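Local coordinates for lipid II:glycine glycyltransferase (Staphylococcus aureus, PDB 6SNR), which probably attaches the first glycine of the pentaglycine cross-bridge to the lysine of lipid II, using glycyl-tRNA as donor in cell-wall synthesis, at residues F14-P19 with L24-W29; F76-D79 with A85-A88. All coordinates share one frame; numbering follows the deposited sequence.

Contact 1. Residues F14-P19 with L24-W29; sequences FVKSHP and LQLTKW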
loop_
_atom_site.group_PDB
_atom_site.type_symbol
_atom_site.label_atom_id
_atom_site.label_comp_id
_atom_site.label_asym_id
_atom_site.label_seq_id
_atom_site.Cartn_x
_atom_site.Cartn_y
_atom_site.Cartn_z
ATOM N N PHE A 14 14.330 -12.729 -8.960
ATOM C CA PHE A 14 13.413 -13.450 -9.800
ATOM C C PHE A 14 11.983 -13.104 -9.450
ATOM O O PHE A 14 11.168 -12.837 -10.364
ATOM C CB PHE A 14 13.637 -14.961 -9.672
ATOM C CG PHE A 14 12.779 -15.771 -10.607
ATOM C CD1 PHE A 14 11.518 -16.179 -10.260
ATOM C CD2 PHE A 14 13.250 -16.105 -11.863
ATOM C CE1 PHE A 14 10.738 -16.918 -11.147
ATOM C CE2 PHE A 14 12.480 -16.832 -12.742
ATOM C CZ PHE A 14 11.217 -17.248 -12.384
ATOM N N VAL A 15 11.631 -13.101 -8.159
ATOM C CA VAL A 15 10.275 -12.715 -7.717
ATOM C C VAL A 15 9.904 -11.280 -8.148
ATOM O O VAL A 15 8.821 -11.028 -8.653
ATOM C CB VAL A 15 10.122 -12.857 -6.185
ATOM C CG1 VAL A 15 8.756 -12.343 -5.673
ATOM C CG2 VAL A 15 10.353 -14.328 -5.742
ATOM N N LYS A 16 10.862 -10.387 -8.001
ATOM C CA LYS A 16 10.616 -8.978 -8.280
ATOM C C LYS A 16 10.379 -8.757 -9.762
ATOM O O LYS A 16 9.557 -7.894 -10.109
ATOM C CB LYS A 16 11.766 -8.125 -7.734
ATOM C CG LYS A 16 11.743 -7.998 -6.214
ATOM C CD LYS A 16 12.949 -7.276 -5.637
ATOM C CE LYS A 16 12.815 -6.862 -4.195
ATOM N NZ LYS A 16 13.908 -5.948 -3.707
ATOM N N SER A 17 11.024 -9.523 -10.634
ATOM C CA SER A 17 10.820 -9.375 -12.099
ATOM C C SER A 17 9.779 -10.290 -12.758
ATOM O O SER A 17 9.452 -10.143 -13.952
ATOM C CB SER A 17 12.156 -9.559 -12.815
ATOM O OG SER A 17 12.748 -10.798 -12.573
ATOM N N HIS A 18 9.227 -11.232 -11.997
ATOM C CA HIS A 18 8.248 -12.129 -12.591
ATOM C C HIS A 18 6.846 -11.503 -12.535
ATOM O O HIS A 18 6.459 -10.967 -11.497
ATOM C CB HIS A 18 8.256 -13.464 -11.871
ATOM C CG HIS A 18 7.531 -14.522 -12.612
ATOM N ND1 HIS A 18 8.155 -15.491 -13.365
ATOM C CD2 HIS A 18 6.206 -14.726 -12.767
ATOM C CE1 HIS A 18 7.243 -16.271 -13.912
ATOM N NE2 HIS A 18 6.052 -15.830 -13.563
ATOM N N PRO A 19 6.051 -11.645 -13.604
ATOM C CA PRO A 19 4.684 -11.106 -13.562
ATOM C C PRO A 19 3.843 -11.598 -12.368
ATOM O O PRO A 19 2.913 -10.889 -11.936
ATOM C CB PRO A 19 4.093 -11.592 -14.881
ATOM C CG PRO A 19 5.230 -11.652 -15.781
ATOM C CD PRO A 19 6.374 -12.159 -14.954
ATOM N N LEU A 24 4.812 -11.212 -0.708
ATOM C CA LEU A 24 4.713 -12.299 0.252
ATOM C C LEU A 24 5.603 -13.508 -0.111
ATOM O O LEU A 24 5.673 -14.434 0.689
ATOM C CB LEU A 24 3.234 -12.716 0.426
ATOM C CG LEU A 24 2.231 -11.671 0.882
ATOM C CD1 LEU A 24 0.936 -12.291 1.447
ATOM C CD2 LEU A 24 2.727 -10.493 1.682
ATOM N N GLN A 25 6.303 -13.444 -1.262
ATOM C CA GLN A 25 7.295 -14.438 -1.665
ATOM C C GLN A 25 8.749 -13.982 -1.479
ATOM O O GLN A 25 9.675 -14.732 -1.839
ATOM C CB GLN A 25 7.052 -14.939 -3.059
ATOM C CG GLN A 25 5.804 -15.824 -3.181
ATOM C CD GLN A 25 6.073 -17.186 -2.539
ATOM O OE1 GLN A 25 5.579 -17.551 -1.416
ATOM N NE2 GLN A 25 6.891 -17.882 -3.194
ATOM N N LEU A 26 8.947 -12.781 -0.966
ATOM C CA LEU A 26 10.326 -12.278 -0.722
ATOM C C LEU A 26 10.922 -12.871 0.534
ATOM O O LEU A 26 10.250 -13.058 1.556
ATOM C CB LEU A 26 10.353 -10.732 -0.621
ATOM C CG LEU A 26 9.893 -9.979 -1.870
ATOM C CD1 LEU A 26 9.984 -8.473 -1.603
ATOM C CD2 LEU A 26 10.750 -10.358 -3.063
ATOM N N THR A 27 12.251 -13.075 0.505
ATOM C CA THR A 27 12.906 -13.615 1.647
ATOM C C THR A 27 12.792 -12.775 2.929
ATOM O O THR A 27 12.680 -13.314 4.012
ATOM C CB THR A 27 14.391 -13.999 1.378
ATOM O OG1 THR A 27 15.183 -12.805 1.197
ATOM C CG2 THR A 27 14.553 -14.899 0.202
ATOM N N LYS A 28 12.817 -11.431 2.808
ATOM C CA LYS A 28 12.699 -10.592 3.986
ATOM C C LYS A 28 11.256 -10.575 4.535
ATOM O O LYS A 28 11.063 -10.314 5.711
ATOM C CB LYS A 28 13.166 -9.159 3.685
ATOM C CG LYS A 28 14.614 -9.042 3.317
ATOM C CD LYS A 28 15.525 -9.458 4.437
ATOM C CE LYS A 28 16.923 -8.878 4.187
ATOM N NZ LYS A 28 16.923 -7.376 4.072
ATOM N N TRP A 29 10.278 -10.893 3.679
ATOM C CA TRP A 29 8.898 -11.086 4.209
ATOM C C TRP A 29 8.866 -12.333 5.114
ATOM O O TRP A 29 8.284 -12.333 6.226
ATOM C CB TRP A 29 7.898 -11.221 3.095
ATOM C CG TRP A 29 6.528 -11.400 3.627
ATOM C CD1 TRP A 29 5.851 -12.580 3.762
ATOM C CD2 TRP A 29 5.680 -10.385 4.172
ATOM N NE1 TRP A 29 4.651 -12.358 4.357
ATOM C CE2 TRP A 29 4.509 -11.025 4.614
ATOM C CE3 TRP A 29 5.796 -8.996 4.336
ATOM C CZ2 TRP A 29 3.447 -10.327 5.161
ATOM C CZ3 TRP A 29 4.763 -8.312 4.902
ATOM C CH2 TRP A 29 3.594 -8.979 5.314
#
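V15 and L26 meet at a slant, methyl against methyl: CD2 of L26 lies 3.8 Å from CG1 of V15, with CB of V15 almost as near. With CG1 opposite its own backbone N (chi1 175°), V15 turns this methyl to both L26 and Q25, while CG2 faces the Q25 backbone, 4.0 Å from the carbonyl O of Q25. The Q25 side chain crosses that of V15 at roughly a right angle and touches it through its first carbon alone, CB of Q25 standing 4.1 Å from V15 CG1; beyond CB the side chain leads away from V15, and it also touches I72 of strand 68-78. K16 comes across L26 from another side. Its extended chain passes the isobutyl group nearly perpendicular to it, CG of K16 being 4.1 Å from L26 CD2 and CE of K16 4.2 Å from L26 CD1, so the two leucine methyls rest against different carbons of one lysine. The contact packs the last turn of helix 8-17 against the lead-in to helix 27-33, where L26 holds the N-cap position and T27 bonds back to D12. The touching side-chain atoms are all carbon, and the one polar atom they meet is the backbone O of Q25. The lysine is used in two ways: its CG and CE pack on the leucine methyls, whereas NZ of K16 is carried past them into a salt bridge with D225.

Contact 2. Residues F76-D79 with A85-A88; sequences FVVD and ALNA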
loop_
_atom_site.group_PDB
_atom_site.type_symbol
_atom_site.label_atom_id
_atom_site.label_comp_id
_atom_site.label_asym_id
_atom_site.label_seq_id
_atom_site.Cartn_x
_atom_site.Cartn_y
_atom_site.Cartn_z
ATOM N N PHE A 76 2.883 -20.471 -6.011
ATOM C CA PHE A 76 4.218 -20.433 -6.607
ATOM C C PHE A 76 4.440 -19.240 -7.547
ATOM O O PHE A 76 3.503 -18.720 -8.174
ATOM C CB PHE A 76 4.450 -21.662 -7.501
ATOM C CG PHE A 76 4.019 -22.999 -6.931
ATOM C CD1 PHE A 76 4.784 -23.665 -5.976
ATOM C CD2 PHE A 76 2.859 -23.606 -7.382
ATOM C CE1 PHE A 76 4.439 -24.913 -5.525
ATOM C CE2 PHE A 76 2.494 -24.860 -6.930
ATOM C CZ PHE A 76 3.287 -25.521 -6.012
ATOM N N VAL A 77 5.688 -18.826 -7.686
ATOM C CA VAL A 77 6.092 -17.752 -8.604
ATOM C C VAL A 77 6.586 -18.394 -9.896
ATOM O O VAL A 77 7.761 -18.789 -10.040
ATOM C CB VAL A 77 7.107 -16.805 -7.986
ATOM C CG1 VAL A 77 7.431 -15.685 -8.965
ATOM C CG2 VAL A 77 6.590 -16.234 -6.674
ATOM N N VAL A 78 5.642 -18.529 -10.818
ATOM C CA VAL A 78 5.816 -19.292 -12.045
ATOM C C VAL A 78 4.748 -18.865 -13.048
ATOM O O VAL A 78 3.713 -18.396 -12.664
ATOM C CB VAL A 78 5.767 -20.814 -11.790
ATOM C CG1 VAL A 78 4.387 -21.337 -11.406
ATOM C CG2 VAL A 78 6.306 -21.576 -12.989
ATOM N N ASP A 79 5.040 -19.037 -14.326
ATOM C CA ASP A 79 4.030 -18.967 -15.387
ATOM C C ASP A 79 3.177 -20.241 -15.295
ATOM O O ASP A 79 3.689 -21.340 -15.519
ATOM C CB ASP A 79 4.749 -18.798 -16.735
ATOM C CG ASP A 79 3.804 -18.754 -17.932
ATOM O OD1 ASP A 79 2.574 -18.944 -17.779
ATOM O OD2 ASP A 79 4.331 -18.529 -19.049
ATOM N N ALA A 85 7.399 -26.600 -15.493
ATOM C CA ALA A 85 7.912 -25.878 -14.329
ATOM C C ALA A 85 6.935 -26.005 -13.171
ATOM O O ALA A 85 7.333 -26.175 -12.007
ATOM C CB ALA A 85 8.125 -24.408 -14.678
ATOM N N LEU A 86 5.647 -25.841 -13.446
ATOM C CA LEU A 86 4.646 -26.013 -12.383
ATOM C C LEU A 86 4.724 -27.392 -11.735
ATOM O O LEU A 86 4.762 -27.501 -10.500
ATOM C CB LEU A 86 3.235 -25.756 -12.917
ATOM C CG LEU A 86 2.061 -25.830 -11.952
ATOM C CD1 LEU A 86 2.155 -24.802 -10.819
ATOM C CD2 LEU A 86 0.786 -25.634 -12.766
ATOM N N ASN A 87 4.758 -28.474 -12.554
ATOM C CA ASN A 87 4.872 -29.819 -11.972
ATOM C C ASN A 87 6.132 -30.014 -11.145
ATOM O O ASN A 87 6.127 -30.655 -10.094
ATOM C CB ASN A 87 4.837 -30.869 -13.107
ATOM C CG ASN A 87 5.075 -32.290 -12.619
ATOM O OD1 ASN A 87 6.121 -32.897 -12.948
ATOM N ND2 ASN A 87 4.135 -32.836 -11.846
ATOM N N ALA A 88 7.242 -29.479 -11.645
ATOM C CA ALA A 88 8.500 -29.606 -10.925
ATOM C C ALA A 88 8.488 -28.896 -9.584
ATOM O O ALA A 88 8.979 -29.412 -8.577
ATOM C CB ALA A 88 9.628 -29.124 -11.763
#
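The first torsion of L86 sets its CG opposite the backbone N (chi1 -178°), and the next (chi2 61°) swings CD1 toward residues F76 and V78. F76, which follows a cis peptide bond, has its own CG opposite the carbonyl carbon (chi1 -45°), which brings one side of the ring within reach: CD2 of F76 is 3.7 Å from CD1 of L86, and CE2 of F76 is 3.9 Å from the same methyl. The leucine methyl approaches the ring obliquely, and the two side chains lie roughly at right angles. V78 divides its branches between two partners on the helix. Its CG1 reaches L86 CD1 at 4.2 Å, and its CG2 abuts CB of A85 at 3.8 Å. Because F76 and V78 are two residues apart on an extended chain, both direct CB to the helix, with V77 turned away from the helix. Segments 76-79 and 85-88 belong to the beta-alpha-beta unit of strand 68-78, helix 83-99 and the parallel strand 102-107, and the contact lies at its first turn, where the chain leaves the strand and enters the helix. Farther along the helix, L89 touches both F76 and V78, while L86 also packs on L126. At the helix start N82 OD1 accepts a hydrogen bond from the backbone N of A85.

Overall arrangement
From the N terminus, helix 8-17 is followed by a nine-residue connection, 18-26, and contact 1 closes it by bringing residues 24-29 back onto 14-19. Strands 39-47 and 50-61 follow before strand 68-78, whose end turns into helix 83-99; contact 2 closes this second loop. The two loops therefore stand in series, neither nested nor crossed, with contact centres about 14 Å apart. Strand 68-78 joins them: V77, between the two residues of 76-79 that face the helix, packs its CG2 on CG of Q25 from 24-29 at 3.6 Å. Helix 8-17, through F14, and the connection after it, through Q25, thus meet strand 68-78 at V77, whose side chain points away from helix 83-99.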